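Local atomic coordinates of alpha-glucosidase (Bacteroides thetaiotaomicron, PDB entry 5XFM), a protein that hydrolyses beta-L-arabinopyranosides and alpha-galactosides as a bifunctional, calcium-binding glycoside hydrolase of family 97. Residues D180-M183 and S184-S187; D332-W335 and D336-I339; Q342-K345 and S346-E349. The protein carries 1 engineered substitution. All blocks are in the same frame, centred on the assembly; numbering follows the deposited sequence.

Contact 1 of 3, residues D180-M183 and S184-S187; sequences DAPM and SDRS
A tight local turn, in which P182 meets D185, takes the chain off the end of strand 178-182, an outermost strand of the long antiparallel sheet in the N-terminal region. Its backbone closure is a single hydrogen bond, D185 N to P182 O, 3.2 Å long with an N-H...O angle of 157°. M183 and S184 fill the two middle positions with helical backbone angles, which makes the turn from P182 to D185 type I. Closure brings the carboxylate of D185 back against the pyrrolidine ring. Its CG lies beside the backbone N and anti to the carbonyl carbon (chi1 -81°), a setting that leads the side chain toward the strand end. D185 OD2 then rests 3.3 Å from P182 CD, while D185 OD1 lies 3.7 Å from P182 CG; OD2 also touches the methyl of A181, at 3.7 Å from CB. These are van der Waals contacts, and the charge of D185 is met by a salt bridge from K178 on the same strand. S184 OG approaches the other end of the proline ring, 3.9 Å from P182 CB. Just upstream, D180 and A181 together face T154 in a G1 beta bulge, with A181 still bonded through its backbone to T154 of strand 153-156. The D180 carboxylate meets R200 and T153 through one oxygen and the hydroxyl of Y563, from the C-terminal family region, through the other. The M183 side chain points away from the turn and touches F148, T152 and T154.

Contact 2 of 3, residues D332-W335 and D336-I339; sequences DNWW and DTRI
With CG beside the backbone N and opposite the carbonyl carbon in both W334 (chi1 -61°) and R338, and with the arginine chain extended from CG to NE, the guanidinium is laid flat on the indole. The two planes lie 10° apart and their centres 3.8 Å. NH2 sits over the middle of the ring system, 3.6 Å from W334 CD2, and CZ stands above the five-membered ring, a cation-pi stack. T337 approaches from another quarter: its CG2 methyl lies near the ring plane at the edge, 3.9 Å from W334 CE3. In the backbone, W334 occupies the N-cap position of helix 335-338. It takes the positive-phi position of a type II turn from D332 to W335, and its carbonyl oxygen accepts two N-H groups, T337 N at 3.2 Å and R338 N at 3.0 Å. I339 N continues the pattern to W335 O at 2.9 Å. The W335 indole turns the other way, with D336 CB over one face in a CH-pi contact, 4.1 Å from the centroid of the six-membered ring; its NE1 donates to W361 O, and H341 meets its ring. This short helix follows strand 328-331 of the TIM-barrel-type domain, and the W334 side chain is about 13 Å from the bound calcium. Besides the stack, W334 NE1 makes a weak hydrogen bond to D306, so the indole is engaged on one face and, weakly, at its N-H. The cation above the ring would tend to make that N-H a slightly stronger donor.

Contact 3 of 3, residues Q342-K345 and S346-E349; sequences QRMK and SLVE
K345 lies over one face of the E349 carboxylate, its CG 4.1 Å from E349 CD, and the lysine's backbone carbonyl oxygen is on that same face. NZ, brought round by a bend at the last torsion, stays above the carboxylate plane and reaches E349 OE2 at 3.7 Å, a long salt bridge. A second flat group, the R343 guanidinium, makes a cation-pi contact with Y311, while its NE donates to a water that also bonds weakly to S346 OG. In the helix backbone, R343 O gathers several donors: L347 N in the carbonyl plane at 3.0 Å, S346 OG at 2.8 Å, tilted 18° from it, and, weakly, S346 N. The serine reaches back because OG sits between its own N and carbonyl carbon (chi1 67°). Y311 OH is a further partner of that hydroxyl, which joins helix 341-353 to helix 311-324. With an alanine at S346, R343 O would be left to its backbone donors, and the polar link to Y311 between the two helices would probably be lost. V348 N bonds M344 O at 2.8 Å and E349 N bonds K345 O at 2.9 Å in the regular alpha-helical pattern. On the buried side M344 SD touches L347 CB at 4.3 Å, L347 packs on helix 311-324, and M344 and V348 face strand 357-363, so the helix is amphipathic, packing one side on the strands of the barrel domain. The long ion pair on its exposed side is likely to be a modest electrostatic attraction; the bonds at R343 O and S346 OG are more directional.

In the fold
From the N terminus the three contacts come in series, and none nests in or crosses another. Contact 1 closes the turn that ends strand 178-182 in the N-terminal region and opens the loop toward strand 197-200. It stands alone, its centre 43 Å from that of contact 2 and on the other side of the chain's centre from contact 3. Contact 2 turns the chain from strand 328-331 into helix 335-338. Contact 3 then lies within helix 341-353, which leads to strand 357-363, completing a beta-alpha-beta crossover between neighbouring parallel strands. Contacts 2 and 3 touch where W335 CE3 packs 3.5 Å from M344 CE, joining the short helix to the longer one.

Contact 1 of 3, residues D180-M183 and S184-S187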
loop_
_atom_site.group_PDB
_atom_site.type_symbol
_atom_site.label_atom_id
_atom_site.label_comp_id
_atom_site.label_asym_id
_atom_site.label_seq_id
_atom_site.Cartn_x
_atom_site.Cartn_y
_atom_site.Cartn_z
ATOM N N ASP A 180 -7.747 -6.761 16.659
ATOM C CA ASP A 180 -7.389 -7.194 18.004
ATOM C C ASP A 180 -7.588 -8.691 18.221
ATOM O O ASP A 180 -8.108 -9.119 19.249
ATOM C CB ASP A 180 -8.180 -6.384 19.034
ATOM C CG ASP A 180 -7.446 -5.126 19.456
ATOM O OD1 ASP A 180 -6.278 -5.242 19.891
ATOM O OD2 ASP A 180 -8.010 -4.019 19.314
ATOM N N ALA A 181 -7.181 -9.477 17.232
ATOM C CA ALA A 181 -7.229 -10.925 17.327
ATOM C C ALA A 181 -6.140 -11.440 18.261
ATOM O O ALA A 181 -5.068 -10.844 18.357
ATOM C CB ALA A 181 -7.078 -11.544 15.955
ATOM N N PRO A 182 -6.413 -12.548 18.963
ATOM C CA PRO A 182 -5.344 -13.181 19.741
ATOM C C PRO A 182 -4.238 -13.677 18.813
ATOM O O PRO A 182 -4.531 -14.014 17.657
ATOM C CB PRO A 182 -6.044 -14.350 20.444
ATOM C CG PRO A 182 -7.517 -14.091 20.303
ATOM C CD PRO A 182 -7.696 -13.261 19.076
ATOM N N MET A 183 -2.996 -13.684 19.296
ATOM C CA MET A 183 -1.870 -14.179 18.512
ATOM C C MET A 183 -2.032 -15.661 18.197
ATOM O O MET A 183 -1.608 -16.136 17.141
ATOM C CB MET A 183 -0.538 -13.947 19.241
ATOM C CG MET A 183 0.129 -12.627 18.889
ATOM S SD MET A 183 1.797 -12.463 19.546
ATOM C CE MET A 183 1.592 -13.116 21.205
ATOM N N SER A 184 -2.651 -16.384 19.122
ATOM C CA SER A 184 -2.836 -17.826 18.991
ATOM C C SER A 184 -3.791 -18.206 17.855
ATOM O O SER A 184 -3.885 -19.374 17.488
ATOM C CB SER A 184 -3.367 -18.407 20.297
ATOM O OG SER A 184 -4.718 -18.024 20.477
ATOM N N ASP A 185 -4.531 -17.235 17.329
ATOM C CA ASP A 185 -5.438 -17.520 16.221
ATOM C C ASP A 185 -4.705 -18.100 15.023
ATOM O O ASP A 185 -3.567 -17.742 14.739
ATOM C CB ASP A 185 -6.201 -16.268 15.796
ATOM C CG ASP A 185 -7.385 -15.988 16.688
ATOM O OD1 ASP A 185 -7.569 -16.741 17.668
ATOM O OD2 ASP A 185 -8.150 -15.046 16.393
ATOM N N ARG A 186 -5.375 -19.008 14.327
ATOM C CA ARG A 186 -4.823 -19.627 13.132
ATOM C C ARG A 186 -5.316 -18.879 11.890
ATOM O O ARG A 186 -6.462 -18.426 11.848
ATOM C CB ARG A 186 -5.217 -21.104 13.098
ATOM C CG ARG A 186 -5.354 -21.722 11.730
ATOM C CD ARG A 186 -4.006 -22.026 11.091
ATOM N NE ARG A 186 -4.113 -23.120 10.125
ATOM C CZ ARG A 186 -4.992 -23.161 9.126
ATOM N NH1 ARG A 186 -5.846 -22.161 8.942
ATOM N NH2 ARG A 186 -5.010 -24.201 8.297
ATOM N N SER A 187 -4.446 -18.731 10.893
ATOM C CA SER A 187 -4.810 -18.026 9.670
ATOM C C SER A 187 -5.905 -18.779 8.929
ATOM O O SER A 187 -5.999 -20.005 9.018
ATOM C CB SER A 187 -3.593 -17.826 8.755
ATOM O OG SER A 187 -3.135 -19.051 8.219
#

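Contact 2 of 3, residues D332-W335 and D336-I339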
loop_
_atom_site.group_PDB
_atom_site.type_symbol
_atom_site.label_atom_id
_atom_site.label_comp_id
_atom_site.label_asym_id
_atom_site.label_seq_id
_atom_site.Cartn_x
_atom_site.Cartn_y
_atom_site.Cartn_z
ATOM N N ASP A 332 -11.978 0.073 -19.006
ATOM C CA ASP A 332 -11.643 -1.160 -18.292
ATOM C C ASP A 332 -11.653 -2.382 -19.217
ATOM O O ASP A 332 -11.589 -2.236 -20.437
ATOM C CB ASP A 332 -12.606 -1.358 -17.121
ATOM C CG ASP A 332 -11.921 -1.940 -15.882
ATOM O OD1 ASP A 332 -11.624 -3.155 -15.835
ATOM O OD2 ASP A 332 -11.684 -1.158 -14.941
ATOM N N ASN A 333 -11.723 -3.581 -18.633
ATOM C CA ASN A 333 -11.619 -4.836 -19.389
ATOM C C ASN A 333 -12.630 -4.992 -20.538
ATOM O O ASN A 333 -13.665 -4.336 -20.540
ATOM C CB ASN A 333 -11.772 -6.027 -18.440
ATOM C CG ASN A 333 -13.081 -5.996 -17.659
ATOM O OD1 ASN A 333 -14.024 -5.286 -18.010
ATOM N ND2 ASN A 333 -13.144 -6.786 -16.601
ATOM N N TRP A 334 -12.285 -5.867 -21.489
ATOM C CA TRP A 334 -13.035 -6.200 -22.714
ATOM C C TRP A 334 -12.939 -5.183 -23.856
ATOM O O TRP A 334 -13.501 -5.425 -24.927
ATOM C CB TRP A 334 -14.530 -6.436 -22.431
ATOM C CG TRP A 334 -14.829 -7.565 -21.508
ATOM C CD1 TRP A 334 -15.371 -7.479 -20.257
ATOM C CD2 TRP A 334 -14.589 -8.956 -21.746
ATOM N NE1 TRP A 334 -15.497 -8.730 -19.709
ATOM C CE2 TRP A 334 -15.021 -9.655 -20.600
ATOM C CE3 TRP A 334 -14.054 -9.678 -22.816
ATOM C CZ2 TRP A 334 -14.936 -11.043 -20.494
ATOM C CZ3 TRP A 334 -13.968 -11.058 -22.708
ATOM C CH2 TRP A 334 -14.405 -11.725 -21.553
ATOM N N TRP A 335 -12.247 -4.066 -23.659
ATOM C CA TRP A 335 -12.289 -2.996 -24.665
ATOM C C TRP A 335 -11.688 -3.395 -26.017
ATOM O O TRP A 335 -12.137 -2.926 -27.067
ATOM C CB TRP A 335 -11.591 -1.728 -24.154
ATOM C CG TRP A 335 -10.101 -1.825 -23.977
ATOM C CD1 TRP A 335 -9.428 -2.040 -22.807
ATOM C CD2 TRP A 335 -9.095 -1.671 -24.993
ATOM N NE1 TRP A 335 -8.074 -2.048 -23.034
ATOM C CE2 TRP A 335 -7.843 -1.825 -24.366
ATOM C CE3 TRP A 335 -9.133 -1.434 -26.370
ATOM C CZ2 TRP A 335 -6.643 -1.745 -25.068
ATOM C CZ3 TRP A 335 -7.941 -1.360 -27.066
ATOM C CH2 TRP A 335 -6.711 -1.516 -26.414
ATOM N N ASP A 336 -10.689 -4.268 -26.001
ATOM C CA ASP A 336 -10.019 -4.629 -27.246
ATOM C C ASP A 336 -10.918 -5.446 -28.152
ATOM O O ASP A 336 -10.730 -5.476 -29.364
ATOM C CB ASP A 336 -8.744 -5.418 -26.966
ATOM C CG ASP A 336 -9.036 -6.775 -26.371
ATOM O OD1 ASP A 336 -9.777 -6.824 -25.370
ATOM O OD2 ASP A 336 -8.563 -7.793 -26.920
ATOM N N THR A 337 -11.892 -6.116 -27.551
ATOM C CA THR A 337 -12.772 -7.006 -28.289
ATOM C C THR A 337 -14.167 -6.411 -28.541
ATOM O O THR A 337 -14.853 -6.804 -29.486
ATOM C CB THR A 337 -12.882 -8.361 -27.553
ATOM O OG1 THR A 337 -13.217 -9.395 -28.484
ATOM C CG2 THR A 337 -13.914 -8.305 -26.446
ATOM N N ARG A 338 -14.593 -5.480 -27.690
ATOM C CA ARG A 338 -15.932 -4.894 -27.795
ATOM C C ARG A 338 -15.918 -3.467 -28.350
ATOM O O ARG A 338 -16.965 -2.922 -28.696
ATOM C CB ARG A 338 -16.622 -4.923 -26.430
ATOM C CG ARG A 338 -16.881 -6.331 -25.941
ATOM C CD ARG A 338 -17.515 -6.372 -24.564
ATOM N NE ARG A 338 -17.511 -7.740 -24.048
ATOM C CZ ARG A 338 -18.112 -8.124 -22.927
ATOM N NH1 ARG A 338 -18.773 -7.239 -22.188
ATOM N NH2 ARG A 338 -18.044 -9.391 -22.542
ATOM N N ILE A 339 -14.732 -2.866 -28.424
ATOM C CA ILE A 339 -14.554 -1.556 -29.050
ATOM C C ILE A 339 -13.480 -1.610 -30.139
ATOM O O ILE A 339 -13.675 -1.103 -31.248
ATOM C CB ILE A 339 -14.182 -0.473 -28.014
ATOM C CG1 ILE A 339 -15.318 -0.293 -27.002
ATOM C CG2 ILE A 339 -13.888 0.851 -28.704
ATOM C CD1 ILE A 339 -14.933 0.486 -25.754
#

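Contact 3 of 3, residues Q342-K345 and S346-E349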
loop_
_atom_site.group_PDB
_atom_site.type_symbol
_atom_site.label_atom_id
_atom_site.label_comp_id
_atom_site.label_asym_id
_atom_site.label_seq_id
_atom_site.Cartn_x
_atom_site.Cartn_y
_atom_site.Cartn_z
ATOM N N GLN A 342 -8.822 0.007 -33.285
ATOM C CA GLN A 342 -9.012 0.988 -34.353
ATOM C C GLN A 342 -9.867 2.174 -33.925
ATOM O O GLN A 342 -9.503 3.322 -34.153
ATOM C CB GLN A 342 -9.677 0.323 -35.554
ATOM C CG GLN A 342 -8.817 -0.678 -36.282
ATOM C CD GLN A 342 -9.585 -1.946 -36.581
ATOM O OE1 GLN A 342 -10.623 -2.215 -35.968
ATOM N NE2 GLN A 342 -9.072 -2.747 -37.507
ATOM N N ARG A 343 -10.997 1.895 -33.281
ATOM C CA ARG A 343 -11.899 2.958 -32.838
ATOM C C ARG A 343 -11.377 3.647 -31.590
ATOM O O ARG A 343 -11.799 4.766 -31.254
ATOM C CB ARG A 343 -13.312 2.433 -32.580
ATOM C CG ARG A 343 -13.993 1.840 -33.792
ATOM C CD ARG A 343 -15.490 1.863 -33.586
ATOM N NE ARG A 343 -15.943 3.253 -33.534
ATOM C CZ ARG A 343 -17.143 3.648 -33.116
ATOM N NH1 ARG A 343 -18.025 2.763 -32.669
ATOM N NH2 ARG A 343 -17.449 4.940 -33.119
ATOM N N MET A 344 -10.477 2.961 -30.890
ATOM C CA MET A 344 -9.823 3.536 -29.720
ATOM C C MET A 344 -9.135 4.848 -30.066
ATOM O O MET A 344 -9.104 5.751 -29.250
ATOM C CB MET A 344 -8.809 2.560 -29.126
ATOM C CG MET A 344 -8.216 3.026 -27.805
ATOM S SD MET A 344 -9.499 3.462 -26.601
ATOM C CE MET A 344 -10.327 1.888 -26.384
ATOM N N LYS A 345 -8.613 4.956 -31.283
ATOM C CA LYS A 345 -7.940 6.173 -31.737
ATOM C C LYS A 345 -8.890 7.364 -31.825
ATOM O O LYS A 345 -8.545 8.490 -31.446
ATOM C CB LYS A 345 -7.284 5.924 -33.094
ATOM C CG LYS A 345 -6.902 7.179 -33.860
ATOM C CD LYS A 345 -6.086 6.829 -35.096
ATOM C CE LYS A 345 -6.046 7.987 -36.078
ATOM N NZ LYS A 345 -7.385 8.191 -36.702
ATOM N N SER A 346 -10.095 7.112 -32.318
ATOM C CA SER A 346 -11.087 8.171 -32.426
ATOM C C SER A 346 -11.632 8.511 -31.047
ATOM O O SER A 346 -11.980 9.659 -30.775
ATOM C CB SER A 346 -12.215 7.767 -33.381
ATOM O OG SER A 346 -12.987 6.704 -32.855
ATOM N N LEU A 347 -11.677 7.516 -30.168
ATOM C CA LEU A 347 -12.078 7.757 -28.783
ATOM C C LEU A 347 -11.039 8.639 -28.080
ATOM O O LEU A 347 -11.388 9.570 -27.348
ATOM C CB LEU A 347 -12.269 6.430 -28.041
ATOM C CG LEU A 347 -13.414 6.291 -27.029
ATOM C CD1 LEU A 347 -14.697 6.978 -27.493
ATOM C CD2 LEU A 347 -13.680 4.819 -26.744
ATOM N N VAL A 348 -9.763 8.353 -28.322
ATOM C CA VAL A 348 -8.664 9.144 -27.762
ATOM C C VAL A 348 -8.711 10.576 -28.287
ATOM O O VAL A 348 -8.539 11.533 -27.529
ATOM C CB VAL A 348 -7.283 8.516 -28.079
ATOM C CG1 VAL A 348 -6.155 9.473 -27.738
ATOM C CG2 VAL A 348 -7.101 7.187 -27.340
ATOM N N GLU A 349 -8.924 10.716 -29.591
ATOM C CA GLU A 349 -9.045 12.031 -30.217
ATOM C C GLU A 349 -10.200 12.829 -29.599
ATOM O O GLU A 349 -10.062 14.013 -29.266
ATOM C CB GLU A 349 -9.232 11.867 -31.718
ATOM C CG GLU A 349 -7.940 11.527 -32.426
ATOM C CD GLU A 349 -8.156 11.101 -33.861
ATOM O OE1 GLU A 349 -9.247 10.569 -34.170
ATOM O OE2 GLU A 349 -7.222 11.277 -34.672
HETATM O O HOH W 1 -15.305 5.274 -34.910
#